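Local coordinates for protein inositol-1-monophosphatase (PDB 5ZHH) that probably hydrolyses inositol monophosphates to free inositol and phosphate, at residues 119-124 with 191-196. Numbering follows the deposited sequence.
Sequences IYDPFH and AALDLA
Ile119 and Asp121, on the end of strand 113-121, pack against Ala192, Leu193 and Ala196 of helix 191-199 in a buried, mainly apolar strand-to-helix contact. It joins the large mixed sheet to a helix lying between it and the five-stranded sheet, whose strand 205-208 Ala191 and Leu195 touch, part of the layered alpha/beta build of the inositol monophosphatase family. The two segments cross at 104°, their axes 9.1 Å apart at the closest.

Ile119 does most of the touching, with both of its branches. With CG1 beside the backbone N (chi1 -62°) and chi2 extended, CD1 is carried out to the helix surface: it lies 3.6 Å from Ala192 O and 4.2 Å from Ala192 CB, and Ala196 CB, one turn on, also borders it. The other branch meets the helix where Ile119 CG2 lies 4.0 Å from Leu193 CD2. That same leucine methyl, Leu193 CD2, then reaches Asp121 CB at 4.1 Å, while Tyr120 points the other way, onto helix 3-25.

Asp121 OD2 also lies 4.2 Å from Leu193 CD1, but the carboxylate is bonded to the turn that follows. OD1 takes a nearly straight bond from His124 N (171°), met from above the carboxylate plane, in an Asx motif, and a weak one from Phe123 N. Asp121 OD2 accepts from His124 ND1 at 2.7 Å on its syn side. The ring of His124 stacks on His124 of a second subunit. Ala192 N bonds to Asp90 OD2, in the DPLDGT motif that in relatives binds the catalytic metals.

No hydrogen bond crosses between the two segments, so shape and apolar burial hold helix to strand, while the aspartate spends its polarity on fixing the turn.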
ATOM      1  N   ILE A 119     -11.287 -11.630  -9.997  1.00 24.31           N
ATOM      2  CA  ILE A 119     -10.599 -10.663 -10.845  1.00 23.75           C
ATOM      3  C   ILE A 119      -9.612  -9.915  -9.967  1.00 25.73           C
ATOM      4  O   ILE A 119     -10.006  -9.316  -8.959  1.00 26.61           O
ATOM      5  CB  ILE A 119     -11.587  -9.692 -11.514  1.00 25.39           C
ATOM      6  CG1 ILE A 119     -12.529 -10.475 -12.426  1.00 22.50           C
ATOM      7  CG2 ILE A 119     -10.850  -8.608 -12.299  1.00 26.92           C
ATOM      8  CD1 ILE A 119     -13.761  -9.677 -12.871  1.00 21.08           C
ATOM      9  N   TYR A 120      -8.335  -9.962 -10.330  1.00 23.95           N
ATOM     10  CA  TYR A 120      -7.283  -9.383  -9.506  1.00 25.07           C
ATOM     11  C   TYR A 120      -6.467  -8.399 -10.328  1.00 25.13           C
ATOM     12  O   TYR A 120      -5.831  -8.784 -11.315  1.00 24.86           O
ATOM     13  CB  TYR A 120      -6.374 -10.466  -8.917  1.00 26.33           C
ATOM     14  CG  TYR A 120      -5.276  -9.910  -8.045  1.00 25.87           C
ATOM     15  CD1 TYR A 120      -5.570  -9.036  -7.005  1.00 25.31           C
ATOM     16  CD2 TYR A 120      -3.944 -10.249  -8.263  1.00 27.52           C
ATOM     17  CE1 TYR A 120      -4.568  -8.518  -6.198  1.00 26.19           C
ATOM     18  CE2 TYR A 120      -2.932  -9.730  -7.461  1.00 31.09           C
ATOM     19  CZ  TYR A 120      -3.256  -8.865  -6.436  1.00 29.73           C
ATOM     20  OH  TYR A 120      -2.271  -8.341  -5.640  1.00 34.91           O
ATOM     21  N   ASP A 121      -6.504  -7.135  -9.921  1.00 25.54           N
ATOM     22  CA  ASP A 121      -5.677  -6.041 -10.416  1.00 27.13           C
ATOM     23  C   ASP A 121      -4.422  -6.000  -9.555  1.00 26.00           C
ATOM     24  O   ASP A 121      -4.478  -5.497  -8.430  1.00 25.91           O
ATOM     25  CB  ASP A 121      -6.453  -4.720 -10.328  1.00 29.48           C
ATOM     26  CG  ASP A 121      -5.620  -3.488 -10.702  1.00 30.49           C
ATOM     27  OD1 ASP A 121      -4.391  -3.582 -10.917  1.00 29.74           O
ATOM     28  OD2 ASP A 121      -6.221  -2.396 -10.754  1.00 33.63           O
ATOM     29  N   PRO A 122      -3.283  -6.518 -10.029  1.00 27.48           N
ATOM     30  CA  PRO A 122      -2.092  -6.563  -9.168  1.00 30.77           C
ATOM     31  C   PRO A 122      -1.385  -5.227  -9.027  1.00 33.87           C
ATOM     32  O   PRO A 122      -0.608  -5.064  -8.077  1.00 36.13           O
ATOM     33  CB  PRO A 122      -1.194  -7.589  -9.871  1.00 32.48           C
ATOM     34  CG  PRO A 122      -1.554  -7.443 -11.316  1.00 32.63           C
ATOM     35  CD  PRO A 122      -3.033  -7.123 -11.350  1.00 29.18           C
ATOM     36  N   PHE A 123      -1.629  -4.273  -9.931  1.00 36.04           N
ATOM     37  CA  PHE A 123      -0.972  -2.972  -9.829  1.00 35.21           C
ATOM     38  C   PHE A 123      -1.568  -2.139  -8.704  1.00 34.16           C
ATOM     39  O   PHE A 123      -0.831  -1.495  -7.949  1.00 35.68           O
ATOM     40  CB  PHE A 123      -1.069  -2.220 -11.157  1.00 37.24           C
ATOM     41  CG  PHE A 123      -0.251  -0.953 -11.193  1.00 39.10           C
ATOM     42  CD1 PHE A 123       1.098  -0.989 -11.512  1.00 42.08           C
ATOM     43  CD2 PHE A 123      -0.825   0.268 -10.881  1.00 38.93           C
ATOM     44  CE1 PHE A 123       1.854   0.172 -11.537  1.00 41.47           C
ATOM     45  CE2 PHE A 123      -0.073   1.431 -10.900  1.00 39.48           C
ATOM     46  CZ  PHE A 123       1.267   1.380 -11.227  1.00 40.34           C
ATOM     47  N   HIS A 124      -2.895  -2.138  -8.574  1.00 31.18           N
ATOM     48  CA  HIS A 124      -3.585  -1.447  -7.492  1.00 30.79           C
ATOM     49  C   HIS A 124      -3.913  -2.368  -6.328  1.00 30.57           C
ATOM     50  O   HIS A 124      -4.485  -1.910  -5.330  1.00 29.60           O
ATOM     51  CB  HIS A 124      -4.873  -0.812  -8.013  1.00 31.28           C
ATOM     52  CG  HIS A 124      -4.644   0.199  -9.091  1.00 35.62           C
ATOM     53  ND1 HIS A 124      -5.237   0.113 -10.333  1.00 37.02           N
ATOM     54  CD2 HIS A 124      -3.885   1.320  -9.111  1.00 37.43           C
ATOM     55  CE1 HIS A 124      -4.853   1.140 -11.072  1.00 37.34           C
ATOM     56  NE2 HIS A 124      -4.035   1.888 -10.354  1.00 36.32           N
ATOM     57  N   ALA A 191     -11.879  -5.265 -20.068  1.00 26.03           N
ATOM     58  CA  ALA A 191     -13.287  -5.633 -19.920  1.00 25.98           C
ATOM     59  C   ALA A 191     -13.568  -6.261 -18.554  1.00 25.38           C
ATOM     60  O   ALA A 191     -14.626  -6.020 -17.960  1.00 26.86           O
ATOM     61  CB  ALA A 191     -13.701  -6.576 -21.053  1.00 25.09           C
ATOM     62  N   ALA A 192     -12.641  -7.079 -18.042  1.00 25.14           N
ATOM     63  CA  ALA A 192     -12.860  -7.689 -16.732  1.00 24.25           C
ATOM     64  C   ALA A 192     -12.918  -6.626 -15.642  1.00 24.48           C
ATOM     65  O   ALA A 192     -13.807  -6.654 -14.781  1.00 23.67           O
ATOM     66  CB  ALA A 192     -11.768  -8.718 -16.426  1.00 24.24           C
ATOM     67  N   LEU A 193     -11.993  -5.664 -15.678  1.00 23.87           N
ATOM     68  CA  LEU A 193     -12.037  -4.579 -14.703  1.00 26.23           C
ATOM     69  C   LEU A 193     -13.262  -3.702 -14.896  1.00 25.79           C
ATOM     70  O   LEU A 193     -13.799  -3.173 -13.916  1.00 27.94           O
ATOM     71  CB  LEU A 193     -10.761  -3.739 -14.764  1.00 24.72           C
ATOM     72  CG  LEU A 193      -9.550  -4.415 -14.102  1.00 28.65           C
ATOM     73  CD1 LEU A 193      -8.290  -3.566 -14.250  1.00 29.80           C
ATOM     74  CD2 LEU A 193      -9.838  -4.707 -12.631  1.00 31.34           C
ATOM     75  N   ASP A 194     -13.716  -3.528 -16.139  1.00 24.62           N
ATOM     76  CA  ASP A 194     -14.943  -2.771 -16.348  1.00 23.67           C
ATOM     77  C   ASP A 194     -16.115  -3.436 -15.634  1.00 22.29           C
ATOM     78  O   ASP A 194     -16.891  -2.766 -14.948  1.00 20.98           O
ATOM     79  CB  ASP A 194     -15.228  -2.610 -17.844  1.00 24.94           C
ATOM     80  CG  ASP A 194     -14.218  -1.704 -18.534  1.00 25.84           C
ATOM     81  OD1 ASP A 194     -13.550  -0.907 -17.832  1.00 26.79           O
ATOM     82  OD2 ASP A 194     -14.120  -1.752 -19.780  1.00 25.96           O
ATOM     83  N   LEU A 195     -16.229  -4.762 -15.743  1.00 23.04           N
ATOM     84  CA  LEU A 195     -17.280  -5.481 -15.026  1.00 23.51           C
ATOM     85  C   LEU A 195     -17.125  -5.331 -13.517  1.00 28.50           C
ATOM     86  O   LEU A 195     -18.113  -5.113 -12.797  1.00 23.38           O
ATOM     87  CB  LEU A 195     -17.249  -6.955 -15.428  1.00 25.05           C
ATOM     88  CG  LEU A 195     -17.826  -7.192 -16.831  1.00 26.20           C
ATOM     89  CD1 LEU A 195     -17.317  -8.495 -17.415  1.00 25.14           C
ATOM     90  CD2 LEU A 195     -19.338  -7.201 -16.751  1.00 25.89           C
ATOM     91  N   ALA A 196     -15.887  -5.441 -13.020  1.00 25.42           N
ATOM     92  CA  ALA A 196     -15.628  -5.237 -11.601  1.00 24.18           C
ATOM     93  C   ALA A 196     -16.003  -3.830 -11.154  1.00 26.21           C
ATOM     94  O   ALA A 196     -16.451  -3.641 -10.016  1.00 24.75           O
ATOM     95  CB  ALA A 196     -14.155  -5.518 -11.295  1.00 26.71           C
TER